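Local coordinates for protein taurocyamine kinase (Schistosoma mansoni, PDB 4WOD) that catalyses the reversible, magnesium-dependent transfer of a phosphate group between ATP and guanidino compounds such as taurocyamine, at residues E492-P497 and R505-Q510; G362-E367 and G560-P565; F619-S622 and G626-T629; E509-G514 and K615-A620. The protein carries 4 engineered substitutions. All blocks are in the same frame, centred on the assembly; numbering follows the deposited sequence.

Contact 1: E492-P497 and R505-Q510; sequences EGFLFP and RIKLEQ. Engineered in segment 492-497: Gly493 (natural residue Asp).
Phe494 lays its ring against Leu508 and Lys507, fixing the loop that follows strand 480-489 to helix 502-517 of the second phosphagen kinase C-terminal catalytic domain. The loop leaves the strand, passes along the helix and then turns into it. CB of Phe494 points toward the helix, and with CG anti to the carbonyl carbon (chi1 -68°) the ring extends on to it. Phe494 CG and CD2 lie beneath Leu508 CD1, which stands 4.0 Å from the ring centroid and only 13° off its normal, a CH-pi contact over the middle of one face. Phe494 CD1 reaches Leu508 CB, and Phe494 CE1 comes 3.7 Å from the backbone N of Leu508. At the far end, Phe494 CZ abuts Lys507 CG at 3.9 Å, in the plane of the ring, so this lysine contributes its aliphatic part while its amine leads away. A flat aromatic suits the site because one face can receive a leucine methyl as its rim touches the helix backbone. Leucine suits the buried helix face, its chain being wholly apolar. Nearer the start of the helix, Arg505 begins by pointing away, but its long, extended chain returns to the loop. Its guanidinium grips the carbonyl of Pro497 by two N-H groups: Arg505 NH2 donates to Pro497 O at 3.0 Å (143° at the hydrogen), and Arg505 NH1 adds a weak bond to the same Pro497 O at 3.2 Å.

Contact 2: G362-E367 and G560-P565; sequences GVMPVE and GYRDWP
A partly buried contact between two loops, carried by Arg562 against Gly362 and Met364, ties the linker after helix 331-355 to the loop between helix 553-558 and strand 569-573. Arg562 NH1 donates to Gly362 O at 3.3 Å, a long bond that lies close to the guanidinium plane, with 146° at the hydrogen. Met364 meets the same group from above: its CB sits over one face, toward the rim, 3.6 Å from Arg562 NE, and its CG touches Arg562 CD, also at 3.6 Å. The bend of the arginine at chi3 (-39°) turns the guanidinium across the methionine chain. The linker joins the two approximate repeats of this duplicated phosphagen kinase, and the contact joins that junction to the catalytic domain of the second repeat. Arginine fits here because its planar head can donate in several directions while its faces accept apolar atoms; NE is bonded to Gly559 O and NH2 to Met500 O. Methionine is unbranched at its start, which lets CB approach the guanidinium and CG the arginine's CD before the rest leads away, and glycine tolerates the positive phi of residue 362. A water donates to both Gly362 O, at 2.9 Å, and Asp563 OD2, at 2.7 Å, giving the glycine carbonyl a second donor.

Contact 3: F619-S622 and G626-T629; sequences FAHS and GYIT
A small beta hairpin brings His621 opposite Tyr627 and Ser622 opposite Gly626 in antiparallel register. Ser622 and Gly626 form the hydrogen-bonded pair: Ser622 N donates to Gly626 O at a short 2.6 Å, and Gly626 N returns a bond to Ser622 O at 2.9 Å. Beyond the non-hydrogen-bonded pair His621-Tyr627, the nearly straight bond from Ile628 N to Ala620 O (3.1 Å) continues the pairing, and a water bridges Ala620 O and Ile628 O. Across the His621-Tyr627 pair the rings meet T-shaped, the planes at 83°: the histidine edge, led by CD2, stands over the centre of the tyrosine face. CG of His621 is anti to the backbone N (chi1 -174°), which swings the imidazole over the partner strand, where Gly626 CA lies 3.9 Å from its centroid. Glycine suits this place because, at its backbone angles, a CB would press on the preceding carbonyl O. Phe619 CB rests on Tyr627 CE1, while the small, buried Ala620 puts its CB 4.0 Å from Ile628 CB. Around the hairpin, Arg489 of strand 480-489 makes a cation-pi contact with Tyr627, Ser490 just beyond that strand bonds the backbone of Ala620, and Ile628 packs on Phe496 of the loop leading to helix 502-517.

Contact 4: E509-G514 and K615-A620; sequences EQVISG and KSMKFA
Met617 points its thioether end at helix 502-517, against Val511 and Ile512, from the loop that leaves helix 599-614. On the helix, Ser513 suits a buried position by turning its hydroxyl back, Ser513 OG donating to Glu509 O at 2.7 Å; Ser513 N reaches that carbonyl from the opposite face of its plane. Taken in order along 615-620, Ser616 comes first, a small polar residue at the exposed edge, with its side chain resting on Ala515 of helix 502-517. Met617 follows and carries the contact. Its CG lies between the backbone N and the carbonyl carbon (chi1 66°), and the bend at chi3 (77°) sets the terminal methyl against the helix. Met617 CB starts 4.2 Å from Val511 CG1; Met617 SD then lies 4.1 Å from Val511 CG1 and 4.2 Å from Ile512 CG1. The tip, Met617 CE, rests against both Val511 CG1 (3.9 Å) and Ile512 CA (4.1 Å), close also to the carbonyl of Val511. A flexible, apolar chain suits this task, since it can lie along the valine's CG1 methyl and bring its own methyl to the helix backbone. These are van der Waals contacts that bring a helix and a loop together beside the large antiparallel sheet of the phosphagen kinase catalytic domain: Met588 of strand 588-595 touches both Ile512 and Met617. Next comes Lys618, an exposed residue whose backbone bonds with Glu492, leaving its long chain to lie against that glutamate. The side chain of Phe619 then touches Met588, extending the apolar patch.

Contacts 1, 3 and 4 gather in the second catalytic domain, with centres 9 to 15 Å apart, whereas contact 2 lies at the junction of the repeats, 13 Å from contact 1 and about 23 Å from contact 3. Contacts 1 and 4 use successive turns of helix 502-517, and contacts 4 and 3 share Phe619 and Ala620. Along the chain, contact 1 is nested inside contact 2, contact 4 crosses contact 2, and contact 3 comes last. Two like charges, Arg505 NH2 and Arg562 NH2, approach to 3.3 Å where contacts 1 and 2 meet, each with a carbonyl partner (Pro497 O and Met500 O). Glu492 CG packs on Ala620 CA, so interlocking loops connect the inter-repeat linker to the hairpin preceding Cys631, the predicted active-site residue.

Contact 1: E492-P497 and R505-Q510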
# COMPACT_ATOMS: atom_id res chain seq x y z
N GLU A 492 -2.55 21.55 22.27
CA GLU A 492 -1.50 22.57 22.11
C GLU A 492 -0.10 22.02 22.29
O GLU A 492 0.15 21.20 23.18
CB GLU A 492 -1.69 23.71 23.10
CG GLU A 492 -2.64 24.80 22.62
CD GLU A 492 -2.64 26.00 23.56
OE1 GLU A 492 -1.71 26.10 24.39
OE2 GLU A 492 -3.56 26.83 23.47
N GLY A 493 0.82 22.45 21.44
CA GLY A 493 2.21 22.04 21.57
C GLY A 493 2.65 20.86 20.74
O GLY A 493 3.85 20.59 20.65
N PHE A 494 1.70 20.14 20.13
CA PHE A 494 2.04 18.97 19.32
C PHE A 494 1.80 19.15 17.83
O PHE A 494 0.76 19.68 17.40
CB PHE A 494 1.23 17.75 19.80
CG PHE A 494 1.64 17.27 21.16
CD1 PHE A 494 2.65 16.32 21.30
CD2 PHE A 494 1.06 17.80 22.30
CE1 PHE A 494 3.05 15.89 22.56
CE2 PHE A 494 1.45 17.37 23.55
CZ PHE A 494 2.44 16.42 23.68
N LEU A 495 2.74 18.66 17.04
CA LEU A 495 2.52 18.46 15.63
C LEU A 495 1.31 17.53 15.45
O LEU A 495 1.03 16.70 16.32
CB LEU A 495 3.75 17.85 14.96
CG LEU A 495 4.98 18.75 14.94
CD1 LEU A 495 6.12 18.04 14.20
CD2 LEU A 495 4.61 20.06 14.27
N PHE A 496 0.60 17.67 14.35
CA PHE A 496 -0.60 16.85 14.08
C PHE A 496 -0.25 15.42 13.65
O PHE A 496 0.91 15.15 13.32
CB PHE A 496 -1.47 17.55 13.03
CG PHE A 496 -2.11 18.80 13.52
CD1 PHE A 496 -2.07 19.14 14.88
CD2 PHE A 496 -2.75 19.66 12.63
CE1 PHE A 496 -2.69 20.30 15.34
CE2 PHE A 496 -3.35 20.81 13.08
CZ PHE A 496 -3.32 21.14 14.43
N PRO A 497 -1.24 14.48 13.67
CA PRO A 497 -0.89 13.08 13.40
C PRO A 497 -0.37 12.84 11.99
O PRO A 497 0.05 11.74 11.69
CB PRO A 497 -2.21 12.31 13.62
CG PRO A 497 -3.00 13.20 14.57
CD PRO A 497 -2.63 14.62 14.16
N ARG A 505 4.28 11.13 19.18
CA ARG A 505 3.09 10.29 19.36
C ARG A 505 3.07 9.65 20.73
O ARG A 505 2.01 9.60 21.37
CB ARG A 505 3.01 9.20 18.30
CG ARG A 505 2.86 9.69 16.88
CD ARG A 505 2.34 8.58 15.98
NE ARG A 505 2.60 8.89 14.57
CZ ARG A 505 1.73 9.46 13.75
NH1 ARG A 505 0.52 9.77 14.16
NH2 ARG A 505 2.08 9.70 12.50
N ILE A 506 4.23 9.15 21.15
CA ILE A 506 4.38 8.50 22.45
C ILE A 506 4.08 9.48 23.57
O ILE A 506 3.39 9.16 24.55
CB ILE A 506 5.80 7.91 22.64
CG1 ILE A 506 6.06 6.80 21.62
CG2 ILE A 506 5.99 7.39 24.05
CD1 ILE A 506 7.51 6.32 21.59
N LYS A 507 4.61 10.70 23.45
CA LYS A 507 4.35 11.69 24.47
C LYS A 507 2.88 12.12 24.45
O LYS A 507 2.26 12.25 25.50
CB LYS A 507 5.28 12.91 24.32
CG LYS A 507 4.96 13.99 25.37
CD LYS A 507 6.19 14.80 25.79
CE LYS A 507 5.88 15.64 27.03
NZ LYS A 507 7.07 16.41 27.49
N LEU A 508 2.32 12.30 23.24
CA LEU A 508 0.91 12.68 23.09
C LEU A 508 0.02 11.66 23.79
O LEU A 508 -0.94 12.02 24.48
CB LEU A 508 0.51 12.78 21.62
CG LEU A 508 -0.97 13.16 21.43
CD1 LEU A 508 -1.22 14.58 21.92
CD2 LEU A 508 -1.43 12.99 20.00
N GLU A 509 0.37 10.39 23.61
CA GLU A 509 -0.47 9.31 24.12
C GLU A 509 -0.40 9.28 25.65
O GLU A 509 -1.40 9.01 26.32
CB GLU A 509 -0.03 7.98 23.52
CG GLU A 509 -0.81 6.77 24.03
CD GLU A 509 -0.22 5.46 23.56
OE1 GLU A 509 1.03 5.31 23.60
OE2 GLU A 509 -1.00 4.58 23.12
N GLN A 510 0.77 9.60 26.20
CA GLN A 510 0.92 9.68 27.65
C GLN A 510 0.07 10.80 28.26
O GLN A 510 -0.58 10.60 29.30
CB GLN A 510 2.40 9.89 28.03
CG GLN A 510 3.27 8.68 27.73
CD GLN A 510 4.77 8.98 27.83
OE1 GLN A 510 5.18 10.12 28.02
NE2 GLN A 510 5.58 7.94 27.70

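Contact 2: G362-E367 and G560-P565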
# COMPACT_ATOMS: atom_id res chain seq x y z
N GLY A 362 12.51 12.59 12.45
CA GLY A 362 11.25 11.95 12.77
C GLY A 362 10.05 12.62 12.13
O GLY A 362 8.97 12.04 12.03
N VAL A 363 10.20 13.86 11.69
CA VAL A 363 9.09 14.52 11.01
C VAL A 363 9.04 13.99 9.58
O VAL A 363 10.08 13.76 8.96
CB VAL A 363 9.22 16.05 11.05
CG1 VAL A 363 8.20 16.70 10.14
CG2 VAL A 363 9.05 16.54 12.48
N MET A 364 7.83 13.75 9.08
CA MET A 364 7.65 13.19 7.74
C MET A 364 8.35 14.01 6.65
O MET A 364 8.16 15.22 6.57
CB MET A 364 6.16 13.10 7.43
CG MET A 364 5.82 12.42 6.10
SD MET A 364 4.09 12.74 5.66
CE MET A 364 4.04 12.03 4.01
N PRO A 365 9.17 13.36 5.81
CA PRO A 365 9.75 14.10 4.68
C PRO A 365 8.70 14.27 3.57
O PRO A 365 7.75 13.49 3.51
CB PRO A 365 10.93 13.22 4.24
CG PRO A 365 10.54 11.86 4.65
CD PRO A 365 9.72 12.00 5.91
N VAL A 366 8.84 15.29 2.72
CA VAL A 366 7.84 15.52 1.71
C VAL A 366 8.50 15.90 0.39
O VAL A 366 9.57 16.52 0.38
CB VAL A 366 6.84 16.63 2.14
CG1 VAL A 366 7.53 18.00 2.23
CG2 VAL A 366 5.60 16.66 1.21
N GLU A 367 7.87 15.50 -0.71
CA GLU A 367 8.34 15.89 -2.05
C GLU A 367 8.28 17.42 -2.21
O GLU A 367 7.49 18.10 -1.52
CB GLU A 367 7.49 15.21 -3.12
CG GLU A 367 7.48 13.66 -3.08
CD GLU A 367 6.33 13.07 -2.26
OE1 GLU A 367 5.94 13.65 -1.22
OE2 GLU A 367 5.80 12.01 -2.66
N GLY A 560 -0.66 9.88 8.12
CA GLY A 560 -1.36 9.57 9.36
C GLY A 560 -1.20 8.15 9.89
O GLY A 560 -1.70 7.85 10.97
N TYR A 561 -0.52 7.29 9.13
CA TYR A 561 -0.27 5.92 9.56
C TYR A 561 1.21 5.65 9.73
O TYR A 561 1.65 4.50 9.86
CB TYR A 561 -0.85 4.92 8.56
CG TYR A 561 -2.33 5.07 8.35
CD1 TYR A 561 -3.18 5.37 9.42
CD2 TYR A 561 -2.90 4.93 7.09
CE1 TYR A 561 -4.55 5.49 9.23
CE2 TYR A 561 -4.26 5.06 6.89
CZ TYR A 561 -5.08 5.34 7.96
OH TYR A 561 -6.43 5.47 7.74
N ARG A 562 2.01 6.71 9.74
CA ARG A 562 3.43 6.51 9.94
C ARG A 562 3.74 5.99 11.35
O ARG A 562 3.01 6.29 12.30
CB ARG A 562 4.17 7.82 9.69
CG ARG A 562 4.35 8.21 8.21
CD ARG A 562 5.01 9.60 8.13
NE ARG A 562 4.45 10.43 9.18
CZ ARG A 562 5.11 10.94 10.21
NH1 ARG A 562 6.43 10.79 10.36
NH2 ARG A 562 4.44 11.62 11.10
N ASP A 563 4.82 5.22 11.48
CA ASP A 563 5.27 4.61 12.74
C ASP A 563 4.16 3.83 13.44
O ASP A 563 3.97 3.90 14.66
CB ASP A 563 5.85 5.68 13.67
CG ASP A 563 7.06 6.34 13.07
OD1 ASP A 563 8.01 5.59 12.74
OD2 ASP A 563 7.06 7.58 12.92
N TRP A 564 3.46 3.05 12.63
CA TRP A 564 2.28 2.29 13.04
C TRP A 564 2.65 1.15 14.00
O TRP A 564 3.68 0.48 13.82
CB TRP A 564 1.59 1.76 11.79
CG TRP A 564 0.28 1.12 12.04
CD1 TRP A 564 0.00 -0.21 12.05
CD2 TRP A 564 -0.96 1.79 12.31
NE1 TRP A 564 -1.33 -0.42 12.32
CE2 TRP A 564 -1.94 0.80 12.48
CE3 TRP A 564 -1.33 3.13 12.43
CZ2 TRP A 564 -3.27 1.11 12.75
CZ3 TRP A 564 -2.65 3.44 12.70
CH2 TRP A 564 -3.61 2.42 12.86
N PRO A 565 1.84 0.95 15.04
CA PRO A 565 0.66 1.73 15.43
C PRO A 565 0.92 2.56 16.68
O PRO A 565 0.03 2.70 17.53
CB PRO A 565 -0.36 0.63 15.74
CG PRO A 565 0.50 -0.50 16.32
CD PRO A 565 1.97 -0.23 15.90
O HOH W 1 9.06 9.33 13.16

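Contact 3: F619-S622 and G626-T629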
# COMPACT_ATOMS: atom_id res chain seq x y z
N PHE A 619 -6.56 22.73 24.60
CA PHE A 619 -6.97 22.43 23.23
C PHE A 619 -6.51 23.55 22.30
O PHE A 619 -6.71 24.71 22.60
CB PHE A 619 -8.49 22.28 23.10
CG PHE A 619 -9.04 21.12 23.88
CD1 PHE A 619 -8.31 19.95 24.03
CD2 PHE A 619 -10.27 21.23 24.52
CE1 PHE A 619 -8.81 18.89 24.77
CE2 PHE A 619 -10.78 20.16 25.25
CZ PHE A 619 -10.05 19.00 25.38
N ALA A 620 -5.91 23.21 21.16
CA ALA A 620 -5.55 24.24 20.18
C ALA A 620 -6.80 25.05 19.73
O ALA A 620 -7.78 24.48 19.24
CB ALA A 620 -4.84 23.60 18.98
N HIS A 621 -6.78 26.37 19.89
CA HIS A 621 -7.95 27.19 19.56
C HIS A 621 -7.55 28.50 18.88
O HIS A 621 -6.52 29.08 19.21
CB HIS A 621 -8.77 27.49 20.83
CG HIS A 621 -10.06 28.21 20.57
ND1 HIS A 621 -10.15 29.59 20.49
CD2 HIS A 621 -11.33 27.74 20.43
CE1 HIS A 621 -11.41 29.93 20.27
NE2 HIS A 621 -12.14 28.83 20.23
N SER A 622 -8.37 28.97 17.94
CA SER A 622 -8.03 30.15 17.15
C SER A 622 -9.06 31.28 17.27
O SER A 622 -10.26 31.04 17.27
CB SER A 622 -7.88 29.76 15.68
OG SER A 622 -7.94 30.89 14.84
N GLY A 626 -11.81 29.24 15.67
CA GLY A 626 -12.35 28.38 16.72
C GLY A 626 -11.42 27.20 16.99
O GLY A 626 -10.21 27.37 16.94
N TYR A 627 -11.96 26.01 17.28
CA TYR A 627 -11.09 24.87 17.54
C TYR A 627 -10.32 24.49 16.28
O TYR A 627 -10.87 24.41 15.17
CB TYR A 627 -11.86 23.67 18.13
CG TYR A 627 -12.21 23.93 19.59
CD1 TYR A 627 -11.22 23.93 20.56
CD2 TYR A 627 -13.50 24.24 19.97
CE1 TYR A 627 -11.51 24.20 21.88
CE2 TYR A 627 -13.82 24.51 21.29
CZ TYR A 627 -12.82 24.49 22.24
OH TYR A 627 -13.12 24.77 23.56
N ILE A 628 -9.02 24.31 16.45
CA ILE A 628 -8.12 23.94 15.36
C ILE A 628 -8.07 22.43 15.20
O ILE A 628 -7.99 21.70 16.19
CB ILE A 628 -6.71 24.50 15.61
CG1 ILE A 628 -6.76 26.02 15.53
CG2 ILE A 628 -5.68 23.90 14.61
CD1 ILE A 628 -5.63 26.68 16.27
N THR A 629 -8.14 21.97 13.96
CA THR A 629 -8.11 20.56 13.62
C THR A 629 -7.19 20.36 12.41
O THR A 629 -6.86 21.32 11.68
CB THR A 629 -9.53 19.99 13.30
OG1 THR A 629 -10.09 20.67 12.17
CG2 THR A 629 -10.47 20.16 14.49
O HOH W 2 -8.65 21.73 18.85

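Contact 4: E509-G514 and K615-A620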
# COMPACT_ATOMS: atom_id res chain seq x y z
N GLU A 509 0.37 10.39 23.61
CA GLU A 509 -0.47 9.31 24.12
C GLU A 509 -0.40 9.28 25.65
O GLU A 509 -1.40 9.01 26.32
CB GLU A 509 -0.03 7.98 23.52
CG GLU A 509 -0.81 6.77 24.03
CD GLU A 509 -0.22 5.46 23.56
OE1 GLU A 509 1.03 5.31 23.60
OE2 GLU A 509 -1.00 4.58 23.12
N GLN A 510 0.77 9.60 26.20
CA GLN A 510 0.92 9.68 27.65
C GLN A 510 0.07 10.80 28.26
O GLN A 510 -0.58 10.60 29.30
CB GLN A 510 2.40 9.89 28.03
CG GLN A 510 3.27 8.68 27.73
CD GLN A 510 4.77 8.98 27.83
OE1 GLN A 510 5.18 10.12 28.02
NE2 GLN A 510 5.58 7.94 27.70
N VAL A 511 0.07 11.96 27.60
CA VAL A 511 -0.79 13.09 28.02
C VAL A 511 -2.26 12.69 28.00
O VAL A 511 -2.96 12.82 29.01
CB VAL A 511 -0.59 14.34 27.11
CG1 VAL A 511 -1.73 15.37 27.30
CG2 VAL A 511 0.77 14.99 27.34
N ILE A 512 -2.72 12.20 26.85
CA ILE A 512 -4.14 11.92 26.64
C ILE A 512 -4.62 10.71 27.45
O ILE A 512 -5.69 10.78 28.09
CB ILE A 512 -4.45 11.68 25.13
CG1 ILE A 512 -4.32 12.99 24.34
CG2 ILE A 512 -5.83 11.11 24.95
CD1 ILE A 512 -4.49 12.81 22.84
N SER A 513 -3.86 9.61 27.45
CA SER A 513 -4.33 8.39 28.14
C SER A 513 -4.35 8.62 29.66
O SER A 513 -5.26 8.15 30.35
CB SER A 513 -3.47 7.17 27.81
OG SER A 513 -2.14 7.31 28.29
N GLY A 514 -3.38 9.37 30.15
CA GLY A 514 -3.38 9.81 31.54
C GLY A 514 -4.68 10.49 31.93
O GLY A 514 -5.26 10.17 32.97
N LYS A 615 -9.48 19.53 31.43
CA LYS A 615 -8.74 19.80 32.67
C LYS A 615 -7.25 19.48 32.57
O LYS A 615 -6.44 20.14 33.23
CB LYS A 615 -9.35 19.01 33.83
CG LYS A 615 -10.81 19.34 34.11
CD LYS A 615 -10.93 20.78 34.56
CE LYS A 615 -12.13 20.95 35.46
NZ LYS A 615 -13.31 21.43 34.71
N SER A 616 -6.87 18.50 31.75
CA SER A 616 -5.48 18.00 31.77
C SER A 616 -4.62 18.51 30.61
O SER A 616 -3.42 18.20 30.52
CB SER A 616 -5.46 16.47 31.75
OG SER A 616 -6.08 15.94 32.93
N MET A 617 -5.21 19.28 29.71
CA MET A 617 -4.47 19.77 28.55
C MET A 617 -5.18 20.95 27.90
O MET A 617 -6.40 21.09 28.01
CB MET A 617 -4.29 18.63 27.54
CG MET A 617 -5.61 18.17 26.95
SD MET A 617 -5.57 16.51 26.26
CE MET A 617 -5.63 15.53 27.77
N LYS A 618 -4.42 21.79 27.19
CA LYS A 618 -4.97 22.92 26.46
C LYS A 618 -5.32 22.49 25.03
O LYS A 618 -4.47 21.93 24.34
CB LYS A 618 -3.96 24.08 26.44
CG LYS A 618 -3.46 24.51 27.83
CD LYS A 618 -2.75 25.87 27.79
CE LYS A 618 -2.51 26.40 29.21
NZ LYS A 618 -1.77 27.69 29.20
N PHE A 619 -6.56 22.73 24.60
CA PHE A 619 -6.97 22.43 23.23
C PHE A 619 -6.51 23.55 22.30
O PHE A 619 -6.71 24.71 22.60
CB PHE A 619 -8.49 22.28 23.10
CG PHE A 619 -9.04 21.12 23.88
CD1 PHE A 619 -8.31 19.95 24.03
CD2 PHE A 619 -10.27 21.23 24.52
CE1 PHE A 619 -8.81 18.89 24.77
CE2 PHE A 619 -10.78 20.16 25.25
CZ PHE A 619 -10.05 19.00 25.38
N ALA A 620 -5.91 23.21 21.16
CA ALA A 620 -5.55 24.24 20.18
C ALA A 620 -6.80 25.05 19.73
O ALA A 620 -7.78 24.48 19.24
CB ALA A 620 -4.84 23.60 18.98